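Local coordinates for protein valine-pyruvate aminotransferase (Salmonella typhimurium, PDB 3G7Q) that probably transfers the amino group of L-valine to pyruvate with the help of pyridoxal 5'-phosphate in the biosynthesis of alanine, at residues A83-L88 and I96-I101; E137-A142 and M183-R188; I351-L356 and Q386-N391. All coordinates share one frame; numbering follows the deposited sequence.

Followed from the N terminus, the three contacts close one after another; none nests within or crosses its neighbour. Interaction 1 closes the short turn between helix 77-92 and strand 101-104, an outermost strand of the seven-stranded sheet. Interaction 2 closes a longer excursion, 41 residues at its nearest ends, and ties the short helix 138-142 to the C-terminal end of strand 181-187 in that same sheet. Interaction 3 joins helix 353-362 to strand 387-391 of the six-stranded sheet. Interactions 1 and 3 lie on opposite sides of the chain's centre, whereas 2 and 3 meet where Y138 packs on R389, bringing helix 138-142 against strand 387-391 of the six-stranded sheet.

Interaction 1 (A83-L88 and I96-I101); sequences ALAVLL and IEPQNI
The side chain of I101 leaves its backbone with CG1 opposite the carbonyl carbon (chi1 -50°) and then runs straight out (chi2 -175°), which carries CD1 across to the helix bearing L84 and A85. There I101 CD1 rests 3.7 Å from A85 N and 3.8 Å from L84 CB, touching two successive helical residues. A85 is the centre of the contact: its small methyl lets the returning chain come close, with A85 CA and E97 CA only 5.3 Å apart. A85 CB lies over the peptide joining E97 to P98, 3.9 Å from E97 C, and the P98 ring adds CD at 4.0 Å from A85 CB. The unit so formed is a helix-turn-strand connection of the large domain of a fold type I aminotransferase, where helix 77-92 is laid against the edge strand 101-104 and its neighbour 259-262; I260 and I262 receive L84, L88, I96 and I101. No hydrogen bond spans the two segments. Within the turn, N100 OD1 accepts from E97 N at 2.9 Å on an in-plane lone pair; the E97 carboxylate reaches back to R89 of helix 77-92, which also bonds to I96 O.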
ATOM      1  N   ALA A  83      16.874 -13.351  -0.033  1.00 37.55           N
ATOM      2  CA  ALA A  83      16.855 -14.022   1.270  1.00 37.91           C
ATOM      3  C   ALA A  83      15.700 -15.009   1.397  1.00 36.79           C
ATOM      4  O   ALA A  83      15.885 -16.142   1.874  1.00 36.70           O
ATOM      5  CB  ALA A  83      16.787 -12.985   2.402  1.00 38.69           C
ATOM      6  N   LEU A  84      14.520 -14.585   0.977  1.00 35.39           N
ATOM      7  CA  LEU A  84      13.346 -15.461   0.995  1.00 36.40           C
ATOM      8  C   LEU A  84      13.518 -16.650   0.042  1.00 35.32           C
ATOM      9  O   LEU A  84      13.106 -17.767   0.361  1.00 34.63           O
ATOM     10  CB  LEU A  84      12.099 -14.688   0.601  1.00 36.75           C
ATOM     11  CG  LEU A  84      11.457 -13.760   1.621  1.00 42.53           C
ATOM     12  CD1 LEU A  84      10.396 -12.847   0.956  1.00 39.47           C
ATOM     13  CD2 LEU A  84      10.843 -14.562   2.750  1.00 40.94           C
ATOM     14  N   ALA A  85      14.084 -16.399  -1.134  1.00 34.16           N
ATOM     15  CA  ALA A  85      14.348 -17.468  -2.090  1.00 32.95           C
ATOM     16  C   ALA A  85      15.270 -18.517  -1.457  1.00 35.89           C
ATOM     17  O   ALA A  85      14.948 -19.714  -1.466  1.00 33.90           O
ATOM     18  CB  ALA A  85      14.939 -16.924  -3.408  1.00 32.32           C
ATOM     19  N   VAL A  86      16.400 -18.068  -0.903  1.00 35.34           N
ATOM     20  CA  VAL A  86      17.345 -18.987  -0.256  1.00 36.89           C
ATOM     21  C   VAL A  86      16.680 -19.732   0.900  1.00 36.88           C
ATOM     22  O   VAL A  86      16.839 -20.948   1.021  1.00 35.99           O
ATOM     23  CB  VAL A  86      18.634 -18.253   0.210  1.00 38.98           C
ATOM     24  CG1 VAL A  86      19.517 -19.168   1.013  1.00 38.74           C
ATOM     25  CG2 VAL A  86      19.407 -17.723  -1.001  1.00 39.45           C
ATOM     26  N   LEU A  87      15.889 -19.029   1.706  1.00 36.64           N
ATOM     27  CA  LEU A  87      15.190 -19.656   2.818  1.00 38.00           C
ATOM     28  C   LEU A  87      14.284 -20.794   2.368  1.00 37.51           C
ATOM     29  O   LEU A  87      14.322 -21.910   2.952  1.00 37.23           O
ATOM     30  CB  LEU A  87      14.322 -18.637   3.555  1.00 38.11           C
ATOM     31  CG  LEU A  87      13.449 -19.137   4.707  1.00 38.60           C
ATOM     32  CD1 LEU A  87      14.344 -19.577   5.854  1.00 42.75           C
ATOM     33  CD2 LEU A  87      12.458 -18.059   5.158  1.00 39.58           C
ATOM     34  N   LEU A  88      13.459 -20.524   1.359  1.00 34.28           N
ATOM     35  CA  LEU A  88      12.488 -21.533   0.897  1.00 33.64           C
ATOM     36  C   LEU A  88      13.169 -22.680   0.163  1.00 34.76           C
ATOM     37  O   LEU A  88      12.778 -23.854   0.326  1.00 35.59           O
ATOM     38  CB  LEU A  88      11.387 -20.887   0.047  1.00 34.15           C
ATOM     39  CG  LEU A  88      10.469 -19.907   0.796  1.00 34.99           C
ATOM     40  CD1 LEU A  88       9.532 -19.219  -0.206  1.00 33.55           C
ATOM     41  CD2 LEU A  88       9.668 -20.547   1.969  1.00 36.56           C
ATOM     42  N   ILE A  96      12.556 -22.125  -5.919  1.00 37.25           N
ATOM     43  CA  ILE A  96      12.160 -20.723  -5.942  1.00 37.42           C
ATOM     44  C   ILE A  96      13.372 -19.849  -6.230  1.00 38.59           C
ATOM     45  O   ILE A  96      14.443 -20.107  -5.725  1.00 38.79           O
ATOM     46  CB  ILE A  96      11.553 -20.313  -4.569  1.00 37.50           C
ATOM     47  CG1 ILE A  96      10.287 -21.112  -4.266  1.00 45.26           C
ATOM     48  CG2 ILE A  96      11.163 -18.844  -4.512  1.00 40.32           C
ATOM     49  CD1 ILE A  96       9.301 -21.114  -5.401  1.00 43.76           C
ATOM     50  N   GLU A  97      13.200 -18.835  -7.075  1.00 36.49           N
ATOM     51  CA  GLU A  97      14.236 -17.865  -7.343  1.00 36.70           C
ATOM     52  C   GLU A  97      13.604 -16.513  -7.076  1.00 34.85           C
ATOM     53  O   GLU A  97      12.393 -16.433  -6.940  1.00 31.69           O
ATOM     54  CB  GLU A  97      14.706 -17.957  -8.789  1.00 35.94           C
ATOM     55  CG  GLU A  97      15.503 -19.214  -9.143  1.00 42.68           C
ATOM     56  CD  GLU A  97      16.855 -19.310  -8.439  1.00 45.77           C
ATOM     57  OE1 GLU A  97      17.241 -18.372  -7.699  1.00 51.43           O
ATOM     58  OE2 GLU A  97      17.544 -20.332  -8.644  1.00 53.60           O
ATOM     59  N   PRO A  98      14.412 -15.434  -6.994  1.00 37.05           N
ATOM     60  CA  PRO A  98      13.820 -14.097  -6.769  1.00 35.56           C
ATOM     61  C   PRO A  98      12.724 -13.711  -7.768  1.00 35.10           C
ATOM     62  O   PRO A  98      11.792 -13.003  -7.409  1.00 34.79           O
ATOM     63  CB  PRO A  98      15.026 -13.158  -6.893  1.00 37.08           C
ATOM     64  CG  PRO A  98      16.176 -13.988  -6.484  1.00 39.31           C
ATOM     65  CD  PRO A  98      15.883 -15.378  -7.012  1.00 38.04           C
ATOM     66  N   GLN A  99      12.806 -14.222  -8.993  1.00 35.13           N
ATOM     67  CA  GLN A  99      11.816 -13.943 -10.038  1.00 36.84           C
ATOM     68  C   GLN A  99      10.468 -14.608  -9.759  1.00 36.60           C
ATOM     69  O   GLN A  99       9.502 -14.363 -10.482  1.00 36.03           O
ATOM     70  CB  GLN A  99      12.290 -14.408 -11.414  1.00 37.66           C
ATOM     71  CG  GLN A  99      13.756 -14.170 -11.701  1.00 48.58           C
ATOM     72  CD  GLN A  99      14.636 -15.286 -11.149  1.00 53.12           C
ATOM     73  OE1 GLN A  99      14.464 -16.464 -11.491  1.00 63.65           O
ATOM     74  NE2 GLN A  99      15.587 -14.916 -10.310  1.00 44.40           N
ATOM     75  N   ASN A 100      10.428 -15.494  -8.757  1.00 34.05           N
ATOM     76  CA  ASN A 100       9.200 -16.127  -8.303  1.00 33.56           C
ATOM     77  C   ASN A 100       8.591 -15.421  -7.095  1.00 32.85           C
ATOM     78  O   ASN A 100       7.591 -15.894  -6.556  1.00 31.88           O
ATOM     79  CB  ASN A 100       9.468 -17.581  -7.905  1.00 33.56           C
ATOM     80  CG  ASN A 100       9.945 -18.421  -9.049  1.00 35.33           C
ATOM     81  OD1 ASN A 100      11.086 -18.874  -9.053  1.00 33.55           O
ATOM     82  ND2 ASN A 100       9.102 -18.580 -10.068  1.00 35.83           N
ATOM     83  N   ILE A 101       9.136 -14.275  -6.698  1.00 30.71           N
ATOM     84  CA  ILE A 101       8.653 -13.582  -5.508  1.00 33.06           C
ATOM     85  C   ILE A 101       8.348 -12.096  -5.769  1.00 35.79           C
ATOM     86  O   ILE A 101       9.124 -11.408  -6.442  1.00 35.28           O
ATOM     87  CB  ILE A 101       9.690 -13.664  -4.385  1.00 34.01           C
ATOM     88  CG1 ILE A 101      10.166 -15.127  -4.181  1.00 33.16           C
ATOM     89  CG2 ILE A 101       9.117 -13.106  -3.101  1.00 34.57           C
ATOM     90  CD1 ILE A 101      11.123 -15.306  -2.993  1.00 34.38           C
TER

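Interaction 2 (E137-A142 and M183-R188); sequences EYIGYA and MICVSR
Polar interactions between E137 and S187 carry most of this buried contact. S187 OG sits between its own backbone N and carbonyl carbon (chi1 56°), and from there it donates to E137 OE1 at 2.7 Å, using the syn lone pair of that oxygen. The glutamate chain folds back at chi2 (-72°) to bring its carboxylate alongside the strand. Its second oxygen, OE2, receives a weak, bent bond from the S187 backbone, S187 N lying 3.1 Å from E137 OE2 with an N-H...O angle of 134°. One residue thus meets both oxygens, limiting the carboxylate's rotation. E137 OE2 also comes close to the backbone at V186 CA, 3.5 Å away. T190 is a further partner of S187 OG. E137 is modelled in two conformers, and this grip describes one of them.

A water bridges the segments, donating to C185 O at 2.9 Å and, at a longer 3.3 Å, to E137 OE2.

Apolar contact is slight. I139 CG2 approaches C185 SG at 4.4 Å in one of two cysteine conformers; F132 of strand 129-132 touches both residues.

The arrangement belongs to the C-terminal ends of the parallel strands in the fold type I large domain, which border the cofactor pocket in this family and probably do so here; the chain continues beyond the strand to N191, the first residue of an Asn-Pro-Thr-Gly sequence.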
ATOM      1  N   GLU A 137     -14.555 -18.044   4.041  0.50 33.12           N
ATOM      2  CA  GLU A 137     -13.238 -17.470   3.836  0.50 34.28           C
ATOM      3  C   GLU A 137     -13.302 -16.014   4.246  0.50 35.02           C
ATOM      4  O   GLU A 137     -14.364 -15.396   4.196  0.50 35.99           O
ATOM      5  CB  GLU A 137     -12.839 -17.558   2.360  0.50 34.11           C
ATOM      6  CG  GLU A 137     -12.332 -18.913   1.908  0.50 32.28           C
ATOM      7  CD  GLU A 137     -10.930 -19.241   2.438  0.50 32.41           C
ATOM      8  OE1 GLU A 137     -10.307 -18.377   3.084  0.50 26.86           O
ATOM      9  OE2 GLU A 137     -10.465 -20.373   2.215  0.50 31.22           O
ATOM     10  N   TYR A 138     -12.178 -15.471   4.681  1.00 35.12           N
ATOM     11  CA  TYR A 138     -12.097 -14.068   5.047  1.00 39.89           C
ATOM     12  C   TYR A 138     -11.987 -13.113   3.857  1.00 44.45           C
ATOM     13  O   TYR A 138     -12.664 -12.093   3.829  1.00 45.49           O
ATOM     14  CB  TYR A 138     -10.913 -13.840   5.990  1.00 45.84           C
ATOM     15  CG  TYR A 138     -10.562 -12.381   6.140  1.00 50.96           C
ATOM     16  CD1 TYR A 138     -11.359 -11.543   6.898  1.00 61.19           C
ATOM     17  CD2 TYR A 138      -9.445 -11.840   5.515  1.00 54.60           C
ATOM     18  CE1 TYR A 138     -11.064 -10.194   7.040  1.00 65.64           C
ATOM     19  CE2 TYR A 138      -9.140 -10.480   5.643  1.00 57.76           C
ATOM     20  CZ  TYR A 138      -9.958  -9.666   6.412  1.00 62.54           C
ATOM     21  OH  TYR A 138      -9.703  -8.312   6.563  1.00 65.64           O
ATOM     22  N   ILE A 139     -11.157 -13.401   2.871  1.00 48.42           N
ATOM     23  CA  ILE A 139     -11.014 -12.397   1.779  1.00 55.72           C
ATOM     24  C   ILE A 139     -12.367 -12.008   1.128  1.00 58.48           C
ATOM     25  O   ILE A 139     -12.583 -10.837   0.757  1.00 59.87           O
ATOM     26  CB  ILE A 139      -9.933 -12.806   0.724  1.00 57.70           C
ATOM     27  CG1 ILE A 139      -9.616 -11.606  -0.191  1.00 60.48           C
ATOM     28  CG2 ILE A 139     -10.353 -14.052  -0.045  1.00 59.31           C
ATOM     29  CD1 ILE A 139      -9.103 -10.355   0.566  1.00 61.92           C
ATOM     30  N   GLY A 140     -13.281 -12.973   1.024  1.00 60.99           N
ATOM     31  CA  GLY A 140     -14.644 -12.683   0.561  1.00 62.58           C
ATOM     32  C   GLY A 140     -15.305 -11.653   1.482  1.00 63.89           C
ATOM     33  O   GLY A 140     -15.946 -10.705   1.011  1.00 64.42           O
ATOM     34  N   TYR A 141     -15.150 -11.838   2.797  1.00 63.30           N
ATOM     35  CA  TYR A 141     -15.657 -10.871   3.788  1.00 62.84           C
ATOM     36  C   TYR A 141     -14.970  -9.506   3.681  1.00 64.25           C
ATOM     37  O   TYR A 141     -15.642  -8.482   3.650  1.00 63.92           O
ATOM     38  CB  TYR A 141     -15.498 -11.433   5.205  1.00 63.36           C
ATOM     39  CG  TYR A 141     -15.563 -10.453   6.370  1.00 61.88           C
ATOM     40  CD1 TYR A 141     -16.762  -9.954   6.824  1.00 63.98           C
ATOM     41  CD2 TYR A 141     -14.418 -10.109   7.071  1.00 63.61           C
ATOM     42  CE1 TYR A 141     -16.823  -9.085   7.917  1.00 63.46           C
ATOM     43  CE2 TYR A 141     -14.454  -9.256   8.179  1.00 61.44           C
ATOM     44  CZ  TYR A 141     -15.658  -8.745   8.595  1.00 65.59           C
ATOM     45  OH  TYR A 141     -15.701  -7.892   9.682  1.00 65.03           O
ATOM     46  N   ALA A 142     -13.639  -9.505   3.617  1.00 64.55           N
ATOM     47  CA  ALA A 142     -12.857  -8.265   3.559  1.00 65.44           C
ATOM     48  C   ALA A 142     -13.196  -7.400   2.335  1.00 66.67           C
ATOM     49  O   ALA A 142     -13.341  -6.179   2.450  1.00 67.40           O
ATOM     50  CB  ALA A 142     -11.366  -8.586   3.583  1.00 64.65           C
HETATM   51  N   MSE A 183      -9.878 -18.342 -11.129  1.00 33.04           N
HETATM   52  CA  MSE A 183      -8.931 -18.822 -10.130  1.00 34.71           C
HETATM   53  C   MSE A 183      -9.667 -19.485  -8.993  1.00 33.45           C
HETATM   54  O   MSE A 183     -10.848 -19.212  -8.761  1.00 32.84           O
HETATM   55  CB  MSE A 183      -8.058 -17.684  -9.579  1.00 36.92           C
HETATM   56  CG  MSE A 183      -8.791 -16.431  -9.165  1.00 40.50           C
HETATM   57 SE   MSE A 183      -7.567 -15.125  -8.292  0.75 37.11          SE
HETATM   58  CE  MSE A 183      -7.726 -15.655  -6.715  1.00 40.65           C
ATOM     59  N   ILE A 184      -8.938 -20.350  -8.289  1.00 32.73           N
ATOM     60  CA  ILE A 184      -9.450 -21.084  -7.145  1.00 32.29           C
ATOM     61  C   ILE A 184      -8.678 -20.535  -5.951  1.00 32.74           C
ATOM     62  O   ILE A 184      -7.453 -20.476  -5.990  1.00 32.42           O
ATOM     63  CB  ILE A 184      -9.213 -22.581  -7.295  1.00 33.56           C
ATOM     64  CG1 ILE A 184      -9.881 -23.094  -8.581  1.00 34.20           C
ATOM     65  CG2 ILE A 184      -9.716 -23.312  -6.054  1.00 33.20           C
ATOM     66  CD1 ILE A 184      -9.726 -24.615  -8.850  1.00 32.91           C
ATOM     67  N   CYS A 185      -9.390 -20.147  -4.901  0.50 31.62           N
ATOM     68  CA  CYS A 185      -8.749 -19.507  -3.764  0.50 31.87           C
ATOM     69  C   CYS A 185      -9.091 -20.163  -2.433  0.50 30.91           C
ATOM     70  O   CYS A 185     -10.258 -20.340  -2.118  0.50 31.53           O
ATOM     71  CB  CYS A 185      -9.178 -18.047  -3.740  0.50 32.28           C
ATOM     72  SG  CYS A 185      -8.274 -17.063  -2.556  0.50 34.16           S
ATOM     73  N   VAL A 186      -8.067 -20.509  -1.653  1.00 29.93           N
ATOM     74  CA  VAL A 186      -8.235 -21.113  -0.338  1.00 31.96           C
ATOM     75  C   VAL A 186      -7.201 -20.477   0.597  1.00 34.14           C
ATOM     76  O   VAL A 186      -6.261 -19.834   0.152  1.00 33.02           O
ATOM     77  CB  VAL A 186      -8.034 -22.640  -0.340  1.00 32.96           C
ATOM     78  CG1 VAL A 186      -9.058 -23.331  -1.186  1.00 34.50           C
ATOM     79  CG2 VAL A 186      -6.618 -23.003  -0.803  1.00 32.49           C
ATOM     80  N   SER A 187      -7.406 -20.609   1.894  1.00 36.58           N
ATOM     81  CA  SER A 187      -6.424 -20.153   2.887  1.00 35.75           C
ATOM     82  C   SER A 187      -6.079 -21.396   3.692  1.00 36.54           C
ATOM     83  O   SER A 187      -6.859 -22.363   3.696  1.00 35.33           O
ATOM     84  CB  SER A 187      -6.976 -19.037   3.764  1.00 38.37           C
ATOM     85  OG  SER A 187      -8.184 -19.460   4.391  1.00 39.68           O
ATOM     86  N   ARG A 188      -4.912 -21.408   4.354  1.00 32.92           N
ATOM     87  CA  ARG A 188      -4.502 -22.573   5.127  1.00 33.25           C
ATOM     88  C   ARG A 188      -3.399 -22.233   6.107  1.00 32.99           C
ATOM     89  O   ARG A 188      -2.260 -22.019   5.687  1.00 33.35           O
ATOM     90  CB  ARG A 188      -3.990 -23.675   4.185  1.00 32.49           C
ATOM     91  CG  ARG A 188      -3.856 -25.051   4.785  1.00 34.26           C
ATOM     92  CD  ARG A 188      -3.175 -25.977   3.793  1.00 35.86           C
ATOM     93  NE  ARG A 188      -3.423 -27.380   4.065  1.00 30.75           N
ATOM     94  CZ  ARG A 188      -2.581 -28.380   3.773  1.00 32.68           C
ATOM     95  NH1 ARG A 188      -1.379 -28.136   3.257  1.00 34.95           N
ATOM     96  NH2 ARG A 188      -2.910 -29.627   4.031  1.00 32.08           N
TER
HETATM   97  O   HOH W   1     -12.143 -21.602  -0.337  1.00 33.75           O

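Interaction 3 (I351-L356 and Q386-N391); sequences ITTELL and QCMRMN
T353 fits tightly against the start of the strand, touching Q386, C387 and M388 in turn. Its hydroxyl lies between the backbone N and the carbonyl carbon (chi1 51°), a choice that directs T353 OG1 to C387 O, to which it donates at 2.9 Å. The donor stands tilted 33° out of the carbonyl plane. The methyl branch meanwhile presses on the peptide, T353 CG2 being 3.6 Å from Q386 C, and the threonine's CB lies 3.6 Å from M388 CG. Further along the selenomethionine M388, whose extended chi2 (-161°) carries the selenium on toward the helix, the packing becomes looser: M388 SE meets L356 CD2 at 4.0 Å, the two side chains crossing at a slant. The opposite face of the helix start behaves differently. L355 is exposed there and T352 partly exposed, though both touch a neighbouring molecule in the crystal; T352, the N-cap residue, accepts the L355 N-H on its OG1 at 3.1 Å. Q386 turns its CB away from the helix, and its amide oxygen is held by W345 and D348. In the small-domain sheet, strand 387-391 runs between the antiparallel strands 341-345 and 368-369, C387 packing on W343 and W345. Helix 353-362 lies beside the strand's beginning, and helix 396-416 adjoins both segments, receiving L356 on E409 and I410 and M390 on I399.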
ATOM      1  N   ILE A 351     -32.720 -17.474  16.676  1.00 26.19           N
ATOM      2  CA  ILE A 351     -32.601 -16.121  16.200  1.00 25.93           C
ATOM      3  C   ILE A 351     -31.347 -16.108  15.338  1.00 26.63           C
ATOM      4  O   ILE A 351     -30.548 -17.039  15.413  1.00 26.13           O
ATOM      5  CB  ILE A 351     -32.457 -15.041  17.328  1.00 25.30           C
ATOM      6  CG1 ILE A 351     -31.172 -15.194  18.151  1.00 28.12           C
ATOM      7  CG2 ILE A 351     -33.744 -14.994  18.218  1.00 26.85           C
ATOM      8  CD1 ILE A 351     -30.921 -13.988  19.048  1.00 27.19           C
ATOM      9  N   THR A 352     -31.191 -15.072  14.518  1.00 27.56           N
ATOM     10  CA  THR A 352     -29.959 -14.967  13.715  1.00 26.67           C
ATOM     11  C   THR A 352     -28.809 -14.379  14.523  1.00 27.51           C
ATOM     12  O   THR A 352     -29.008 -13.683  15.515  1.00 26.91           O
ATOM     13  CB  THR A 352     -30.154 -14.074  12.500  1.00 26.35           C
ATOM     14  OG1 THR A 352     -30.339 -12.725  12.938  1.00 27.76           O
ATOM     15  CG2 THR A 352     -31.346 -14.527  11.654  1.00 27.90           C
ATOM     16  N   THR A 353     -27.580 -14.604  14.065  1.00 26.96           N
ATOM     17  CA  THR A 353     -26.438 -14.018  14.746  1.00 26.77           C
ATOM     18  C   THR A 353     -26.293 -12.532  14.405  1.00 27.92           C
ATOM     19  O   THR A 353     -25.533 -11.819  15.073  1.00 30.30           O
ATOM     20  CB  THR A 353     -25.143 -14.836  14.538  1.00 27.63           C
ATOM     21  OG1 THR A 353     -24.942 -15.080  13.162  1.00 31.26           O
ATOM     22  CG2 THR A 353     -25.231 -16.186  15.282  1.00 27.65           C
ATOM     23  N   GLU A 354     -27.013 -12.048  13.378  1.00 27.52           N
ATOM     24  CA  GLU A 354     -27.105 -10.602  13.188  1.00 25.58           C
ATOM     25  C   GLU A 354     -27.853 -10.000  14.397  1.00 28.36           C
ATOM     26  O   GLU A 354     -27.454  -8.967  14.955  1.00 30.33           O
ATOM     27  CB  GLU A 354     -27.832 -10.252  11.891  1.00 28.45           C
ATOM     28  CG  GLU A 354     -27.007 -10.506  10.604  1.00 28.89           C
ATOM     29  CD  GLU A 354     -26.902 -11.953  10.136  1.00 41.27           C
ATOM     30  OE1 GLU A 354     -27.669 -12.859  10.525  1.00 32.04           O
ATOM     31  OE2 GLU A 354     -25.978 -12.193   9.350  1.00 53.18           O
ATOM     32  N   LEU A 355     -28.934 -10.638  14.803  1.00 27.25           N
ATOM     33  CA  LEU A 355     -29.686 -10.146  15.966  1.00 27.87           C
ATOM     34  C   LEU A 355     -28.886 -10.345  17.256  1.00 26.93           C
ATOM     35  O   LEU A 355     -28.802  -9.443  18.085  1.00 28.20           O
ATOM     36  CB  LEU A 355     -31.065 -10.790  16.064  1.00 29.80           C
ATOM     37  CG  LEU A 355     -31.930 -10.309  17.237  1.00 27.18           C
ATOM     38  CD1 LEU A 355     -32.085  -8.751  17.301  1.00 26.96           C
ATOM     39  CD2 LEU A 355     -33.303 -10.979  17.153  1.00 28.00           C
ATOM     40  N   LEU A 356     -28.316 -11.522  17.417  1.00 28.25           N
ATOM     41  CA  LEU A 356     -27.449 -11.788  18.572  1.00 28.88           C
ATOM     42  C   LEU A 356     -26.343 -10.728  18.674  1.00 30.69           C
ATOM     43  O   LEU A 356     -26.083 -10.196  19.749  1.00 30.80           O
ATOM     44  CB  LEU A 356     -26.833 -13.163  18.472  1.00 28.38           C
ATOM     45  CG  LEU A 356     -26.152 -13.652  19.765  1.00 27.27           C
ATOM     46  CD1 LEU A 356     -27.133 -13.772  20.965  1.00 36.09           C
ATOM     47  CD2 LEU A 356     -25.421 -14.991  19.498  1.00 27.84           C
ATOM     48  N   GLN A 386     -26.120 -18.695  11.842  1.00 27.71           N
ATOM     49  CA  GLN A 386     -26.015 -19.328  13.143  1.00 29.30           C
ATOM     50  C   GLN A 386     -24.578 -19.327  13.664  1.00 29.15           C
ATOM     51  O   GLN A 386     -24.320 -19.916  14.698  1.00 28.93           O
ATOM     52  CB  GLN A 386     -26.514 -20.771  13.051  1.00 29.89           C
ATOM     53  CG  GLN A 386     -27.960 -20.861  12.646  1.00 32.70           C
ATOM     54  CD  GLN A 386     -28.471 -22.272  12.412  1.00 36.72           C
ATOM     55  OE1 GLN A 386     -27.797 -23.285  12.664  1.00 36.77           O
ATOM     56  NE2 GLN A 386     -29.693 -22.341  11.914  1.00 40.74           N
ATOM     57  N   CYS A 387     -23.664 -18.641  12.965  1.00 26.65           N
ATOM     58  CA  CYS A 387     -22.251 -18.637  13.338  1.00 27.63           C
ATOM     59  C   CYS A 387     -21.736 -17.247  13.648  1.00 29.11           C
ATOM     60  O   CYS A 387     -22.300 -16.243  13.188  1.00 28.95           O
ATOM     61  CB  CYS A 387     -21.392 -19.223  12.217  1.00 29.19           C
ATOM     62  SG  CYS A 387     -21.740 -20.920  11.705  1.00 31.16           S
HETATM   63  N   MSE A 388     -20.663 -17.198  14.427  1.00 26.85           N
HETATM   64  CA  MSE A 388     -19.950 -15.969  14.716  1.00 28.93           C
HETATM   65  C   MSE A 388     -18.472 -16.247  14.823  1.00 30.44           C
HETATM   66  O   MSE A 388     -18.062 -17.339  15.202  1.00 29.20           O
HETATM   67  CB  MSE A 388     -20.400 -15.336  16.033  1.00 30.02           C
HETATM   68  CG  MSE A 388     -21.873 -14.949  16.050  1.00 34.45           C
HETATM   69 SE   MSE A 388     -22.277 -13.652  17.464  0.75 32.34          SE
HETATM   70  CE  MSE A 388     -21.576 -12.379  16.303  1.00 30.07           C
ATOM     71  N   ARG A 389     -17.660 -15.245  14.502  1.00 29.69           N
ATOM     72  CA  ARG A 389     -16.222 -15.362  14.691  1.00 29.12           C
ATOM     73  C   ARG A 389     -15.777 -14.537  15.899  1.00 28.79           C
ATOM     74  O   ARG A 389     -16.204 -13.386  16.068  1.00 30.67           O
ATOM     75  CB  ARG A 389     -15.474 -14.818  13.485  1.00 29.96           C
ATOM     76  CG  ARG A 389     -13.974 -15.106  13.500  1.00 30.38           C
ATOM     77  CD  ARG A 389     -13.217 -14.262  12.439  1.00 30.80           C
ATOM     78  NE  ARG A 389     -13.003 -12.869  12.857  1.00 29.92           N
ATOM     79  CZ  ARG A 389     -12.468 -11.919  12.080  1.00 32.12           C
ATOM     80  NH1 ARG A 389     -12.085 -12.194  10.837  1.00 31.34           N
ATOM     81  NH2 ARG A 389     -12.321 -10.681  12.541  1.00 31.74           N
HETATM   82  N   MSE A 390     -14.894 -15.106  16.703  1.00 28.64           N
HETATM   83  CA  MSE A 390     -14.227 -14.382  17.780  1.00 28.94           C
HETATM   84  C   MSE A 390     -12.715 -14.575  17.666  1.00 29.94           C
HETATM   85  O   MSE A 390     -12.239 -15.548  17.060  1.00 31.45           O
HETATM   86  CB  MSE A 390     -14.698 -14.841  19.156  1.00 30.77           C
HETATM   87  CG  MSE A 390     -14.479 -16.291  19.457  1.00 29.87           C
HETATM   88 SE   MSE A 390     -14.780 -16.586  21.412  0.75 30.98          SE
HETATM   89  CE  MSE A 390     -13.119 -15.961  22.087  1.00 33.87           C
ATOM     90  N   ASN A 391     -11.974 -13.653  18.280  1.00 30.72           N
ATOM     91  CA  ASN A 391     -10.508 -13.679  18.346  1.00 30.70           C
ATOM     92  C   ASN A 391     -10.168 -14.176  19.745  1.00 32.89           C
ATOM     93  O   ASN A 391     -10.679 -13.616  20.717  1.00 33.57           O
ATOM     94  CB  ASN A 391      -9.965 -12.277  18.076  1.00 32.42           C
ATOM     95  CG  ASN A 391      -8.454 -12.222  18.049  1.00 37.48           C
ATOM     96  OD1 ASN A 391      -7.791 -12.827  18.891  1.00 34.31           O
ATOM     97  ND2 ASN A 391      -7.898 -11.445  17.094  1.00 34.43           N
TER